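Local coordinates for putative protein-disulfide isomerase (Pseudomonas syringae pv. tomato, PDB 3GN3) that is probably a DsbA-type thiol-disulfide oxidoreductase, a putative protein-disulfide isomerase whose function has not been established, at residues Phe21-Cys26 and His153-Phe158; Asp37-Gln42 and Ser175-Asp180. One frame throughout, in Å; residues are numbered along the deposited sequence.

Contact 1: residues Phe21-Cys26 and His153-Phe158; sequences FLEPTC and HVSPTF
The cis-proline loop of the thioredoxin fold, S155-P156, here lies against the end of strand 16-22 and against C26, the residue capping helix 27-33; C26 and S29 occupy the ends of what is the CxxC motif in DsbA relatives. Beyond the loop the chains become antiparallel, with F21 and T157 as a hydrogen-bonded pair. F21 N reaches T157 O over 2.9 Å in a nearly straight bond (173°), while T157 N returns a longer one to F21 O, 3.3 Å and more bent. F21 O also meets P156 CA at 3.0 Å, a CA-H...O contact beside the cis peptide. In the plane of the F21 ring, T157 O stands at the edge next to CD2. S155 turns OG between its own backbone N and carbonyl carbon (chi1 68°), which brings it within 3.1 Å of C26 SG and 3.6 Å of E23 CB. The buried carboxylate of E23 looks elsewhere: T25 OG1 (2.7 Å) and T25 N approach its OE2 from opposite faces, and OE1 accepts from S63 and Q57, fixing the group's rotation. L22 CD2 packs on P156 CB at 3.9 Å. Around this junction the backbone of L22 hydrogen-bonds to that of R53 in strand 48-54 and its side chain rests on F33 of helix 27-33, while P24 packs into helix 63-73.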
# COMPACT_ATOMS: atom_id res chain seq x y z
N PHE A 21 -2.96 5.07 -14.71
CA PHE A 21 -4.02 4.16 -14.30
C PHE A 21 -5.33 4.75 -14.75
O PHE A 21 -5.68 5.86 -14.35
CB PHE A 21 -4.00 3.93 -12.78
CG PHE A 21 -2.85 3.09 -12.31
CD1 PHE A 21 -3.01 1.71 -12.13
CD2 PHE A 21 -1.59 3.66 -12.10
CE1 PHE A 21 -1.93 0.90 -11.72
CE2 PHE A 21 -0.49 2.87 -11.69
CZ PHE A 21 -0.67 1.48 -11.49
N LEU A 22 -6.05 4.01 -15.57
CA LEU A 22 -7.26 4.55 -16.18
C LEU A 22 -8.46 3.64 -15.94
O LEU A 22 -8.36 2.41 -16.07
CB LEU A 22 -7.05 4.78 -17.68
CG LEU A 22 -5.95 5.74 -18.17
CD1 LEU A 22 -5.66 5.51 -19.68
CD2 LEU A 22 -6.28 7.22 -17.89
N GLU A 23 -9.58 4.25 -15.56
CA GLU A 23 -10.87 3.58 -15.59
C GLU A 23 -11.51 3.97 -16.92
O GLU A 23 -11.77 5.16 -17.16
CB GLU A 23 -11.73 3.98 -14.37
CG GLU A 23 -13.26 3.87 -14.53
CD GLU A 23 -13.75 2.45 -14.86
OE1 GLU A 23 -13.44 1.50 -14.09
OE2 GLU A 23 -14.46 2.30 -15.89
N PRO A 24 -11.77 2.99 -17.80
CA PRO A 24 -12.22 3.27 -19.19
C PRO A 24 -13.50 4.11 -19.33
O PRO A 24 -13.69 4.75 -20.37
CB PRO A 24 -12.46 1.87 -19.79
CG PRO A 24 -11.77 0.91 -18.83
CD PRO A 24 -11.79 1.55 -17.49
N THR A 25 -14.35 4.11 -18.31
CA THR A 25 -15.59 4.90 -18.36
C THR A 25 -15.59 6.09 -17.40
O THR A 25 -16.66 6.61 -17.06
CB THR A 25 -16.86 4.04 -18.09
OG1 THR A 25 -16.78 3.45 -16.78
CG2 THR A 25 -17.01 2.95 -19.12
N CYS A 26 -14.41 6.50 -16.95
CA CYS A 26 -14.31 7.62 -16.01
C CYS A 26 -14.00 8.91 -16.78
O CYS A 26 -13.09 8.94 -17.59
CB CYS A 26 -13.27 7.32 -14.94
SG CYS A 26 -12.35 8.73 -14.24
N HIS A 153 -6.13 4.40 -6.26
CA HIS A 153 -7.55 4.48 -5.98
C HIS A 153 -8.22 5.43 -6.97
O HIS A 153 -9.10 5.03 -7.76
CB HIS A 153 -7.80 4.96 -4.55
CG HIS A 153 -9.24 5.23 -4.26
ND1 HIS A 153 -10.21 4.26 -4.38
CD2 HIS A 153 -9.88 6.36 -3.89
CE1 HIS A 153 -11.39 4.77 -4.08
NE2 HIS A 153 -11.22 6.05 -3.78
N VAL A 154 -7.79 6.68 -6.95
CA VAL A 154 -8.36 7.71 -7.78
C VAL A 154 -8.02 7.44 -9.25
O VAL A 154 -6.89 7.09 -9.55
CB VAL A 154 -7.87 9.10 -7.32
CG1 VAL A 154 -7.83 10.09 -8.44
CG2 VAL A 154 -8.76 9.61 -6.20
N SER A 155 -8.97 7.59 -10.16
CA SER A 155 -8.64 7.54 -11.58
C SER A 155 -8.79 8.91 -12.25
O SER A 155 -9.79 9.59 -12.04
CB SER A 155 -9.48 6.47 -12.29
OG SER A 155 -10.84 6.83 -12.34
N PRO A 156 -7.78 9.32 -13.04
CA PRO A 156 -6.55 8.57 -13.29
C PRO A 156 -5.55 8.82 -12.19
O PRO A 156 -5.68 9.79 -11.44
CB PRO A 156 -6.02 9.22 -14.58
CG PRO A 156 -6.44 10.64 -14.45
CD PRO A 156 -7.82 10.58 -13.81
N THR A 157 -4.54 7.95 -12.08
CA THR A 157 -3.36 8.37 -11.34
C THR A 157 -2.11 8.13 -12.17
O THR A 157 -2.08 7.24 -13.01
CB THR A 157 -3.31 7.90 -9.81
OG1 THR A 157 -2.30 6.91 -9.59
CG2 THR A 157 -4.60 7.41 -9.29
N PHE A 158 -1.10 8.97 -11.96
CA PHE A 158 0.09 8.99 -12.80
C PHE A 158 1.29 8.52 -12.01
O PHE A 158 1.45 8.90 -10.87
CB PHE A 158 0.33 10.42 -13.31
CG PHE A 158 -0.87 11.03 -13.98
CD1 PHE A 158 -1.09 10.84 -15.34
CD2 PHE A 158 -1.80 11.76 -13.23
CE1 PHE A 158 -2.21 11.37 -15.96
CE2 PHE A 158 -2.92 12.30 -13.83
CZ PHE A 158 -3.12 12.11 -15.21

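Contact 2: residues Asp37-Gln42 and Ser175-Asp180; sequences DDLLAQ and SKWVSD
L39 and Q42, one turn apart on helix 36-43, are the residues that meet helix 174-181, the C-terminal helix of the thioredoxin fold. The short axes approach to 9.5 Å and cross at -51°, an oblique packing of two helices on one side of the central sheet. Ahead of them, D38 packs on V174 at the start of helix 174-181. L39 does the apolar work. With CG anti to the backbone N (chi1 176°) its side chain heads for the other helix, and chi2 near 86° then turns CD1 onto W177, to 3.5 Å from CB and 3.8 Å from CE3. The methyl approaches the edge of the indole, in its plane and not over a face, and the two side chains run at about a right angle to each other. V178 CG2 is a looser neighbour of the same methyl at 4.2 Å. Beneath, L39 also packs on V50 of the sheet, so that it fills the angle between both helices and strand 48-54. The neighbouring L40 also packs on V48 and V50. Q42 closes the contact at its exposed margin: CB lies 3.9 Å from V178 CG2, and the extended chain sends OE1 alongside the first turn of the other helix, near S175. The indole NE1 of W177, in the five-membered ring, donates to S169 O. Within helix 174-181, S175 O accepts twice, from S179 N at 3.2 Å and from S179 OG at 2.9 Å.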
# COMPACT_ATOMS: atom_id res chain seq x y z
N ASP A 37 -1.46 10.59 -26.80
CA ASP A 37 -0.80 10.77 -28.11
C ASP A 37 0.10 12.00 -28.12
O ASP A 37 1.28 11.88 -28.43
CB ASP A 37 -1.81 10.83 -29.27
CG ASP A 37 -2.33 9.45 -29.68
OD1 ASP A 37 -3.37 9.39 -30.39
OD2 ASP A 37 -1.73 8.42 -29.31
N ASP A 38 -0.45 13.16 -27.72
CA ASP A 38 0.35 14.38 -27.58
C ASP A 38 1.51 14.14 -26.66
O ASP A 38 2.63 14.54 -26.97
CB ASP A 38 -0.40 15.54 -26.93
CG ASP A 38 -1.72 15.80 -27.56
OD1 ASP A 38 -2.07 15.07 -28.52
OD2 ASP A 38 -2.39 16.74 -27.06
N LEU A 39 1.24 13.52 -25.52
CA LEU A 39 2.28 13.32 -24.55
C LEU A 39 3.51 12.63 -25.17
O LEU A 39 4.63 13.11 -25.03
CB LEU A 39 1.78 12.57 -23.30
CG LEU A 39 3.05 12.38 -22.47
CD1 LEU A 39 3.32 13.61 -21.59
CD2 LEU A 39 3.07 11.11 -21.71
N LEU A 40 3.27 11.52 -25.86
CA LEU A 40 4.33 10.75 -26.49
C LEU A 40 5.06 11.57 -27.59
O LEU A 40 6.29 11.61 -27.64
CB LEU A 40 3.71 9.49 -27.07
CG LEU A 40 4.60 8.29 -27.37
CD1 LEU A 40 5.34 7.84 -26.12
CD2 LEU A 40 3.71 7.20 -27.92
N ALA A 41 4.27 12.24 -28.43
CA ALA A 41 4.78 13.17 -29.44
C ALA A 41 5.67 14.28 -28.84
O ALA A 41 6.78 14.52 -29.30
CB ALA A 41 3.62 13.77 -30.20
N GLN A 42 5.17 14.94 -27.80
CA GLN A 42 5.88 16.03 -27.16
C GLN A 42 7.01 15.58 -26.27
O GLN A 42 8.04 16.20 -26.27
CB GLN A 42 4.91 16.90 -26.37
CG GLN A 42 3.85 17.49 -27.25
CD GLN A 42 2.94 18.41 -26.53
OE1 GLN A 42 3.34 19.08 -25.58
NE2 GLN A 42 1.70 18.46 -26.98
N SER A 175 2.24 19.88 -21.84
CA SER A 175 3.58 20.46 -21.66
C SER A 175 4.00 20.44 -20.20
O SER A 175 5.20 20.35 -19.92
CB SER A 175 3.65 21.89 -22.22
OG SER A 175 2.54 22.64 -21.76
N LYS A 176 3.03 20.50 -19.27
CA LYS A 176 3.35 20.28 -17.85
C LYS A 176 3.77 18.83 -17.58
O LYS A 176 4.81 18.61 -16.92
CB LYS A 176 2.24 20.73 -16.89
CG LYS A 176 2.68 20.64 -15.44
CD LYS A 176 1.51 20.88 -14.47
CE LYS A 176 1.74 20.26 -13.05
NZ LYS A 176 1.52 18.76 -12.96
N TRP A 177 3.03 17.86 -18.14
CA TRP A 177 3.43 16.45 -18.04
C TRP A 177 4.84 16.26 -18.55
O TRP A 177 5.62 15.55 -17.92
CB TRP A 177 2.50 15.49 -18.79
CG TRP A 177 1.08 15.42 -18.27
CD1 TRP A 177 0.56 16.02 -17.14
CD2 TRP A 177 0.01 14.66 -18.85
NE1 TRP A 177 -0.78 15.70 -17.01
CE2 TRP A 177 -1.14 14.87 -18.04
CE3 TRP A 177 -0.10 13.84 -19.99
CZ2 TRP A 177 -2.39 14.28 -18.33
CZ3 TRP A 177 -1.36 13.24 -20.28
CH2 TRP A 177 -2.48 13.47 -19.45
N VAL A 178 5.17 16.92 -19.66
CA VAL A 178 6.51 16.76 -20.26
C VAL A 178 7.61 17.22 -19.29
O VAL A 178 8.60 16.48 -19.10
CB VAL A 178 6.62 17.47 -21.66
CG1 VAL A 178 7.92 17.10 -22.38
CG2 VAL A 178 5.43 17.13 -22.54
N SER A 179 7.44 18.38 -18.66
CA SER A 179 8.44 18.84 -17.66
C SER A 179 8.42 17.99 -16.40
O SER A 179 9.47 17.73 -15.83
CB SER A 179 8.28 20.30 -17.25
OG SER A 179 7.27 20.94 -17.98
N ASP A 180 7.22 17.59 -15.94
CA ASP A 180 7.08 16.69 -14.78
C ASP A 180 7.86 15.40 -15.03
O ASP A 180 8.63 14.96 -14.17
CB ASP A 180 5.62 16.33 -14.51
CG ASP A 180 4.80 17.52 -14.01
OD1 ASP A 180 5.40 18.53 -13.59
OD2 ASP A 180 3.55 17.42 -14.03

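Taken together, the two contacts illustrate how chemistry follows position in a thioredoxin fold. Contact 1 is buried, its centre about 8 Å from that of the chain, and relies on backbone hydrogen bonds and close polar atoms around the probable active-site thiol. Contact 2, about 18 Å from the chain centre, joins helices by apolar packing that passes from buried L39 to exposed Q42, with no hydrogen bond across it. Helix 27-33 leads from segment 21-26 toward 37-42, and strand 157-160 from 153-158 toward 175-180, so the segments alternate along the chain. They touch directly where F158 CE1 meets W177 CZ2 at 3.8 Å, the ring planes inclined by about 50°.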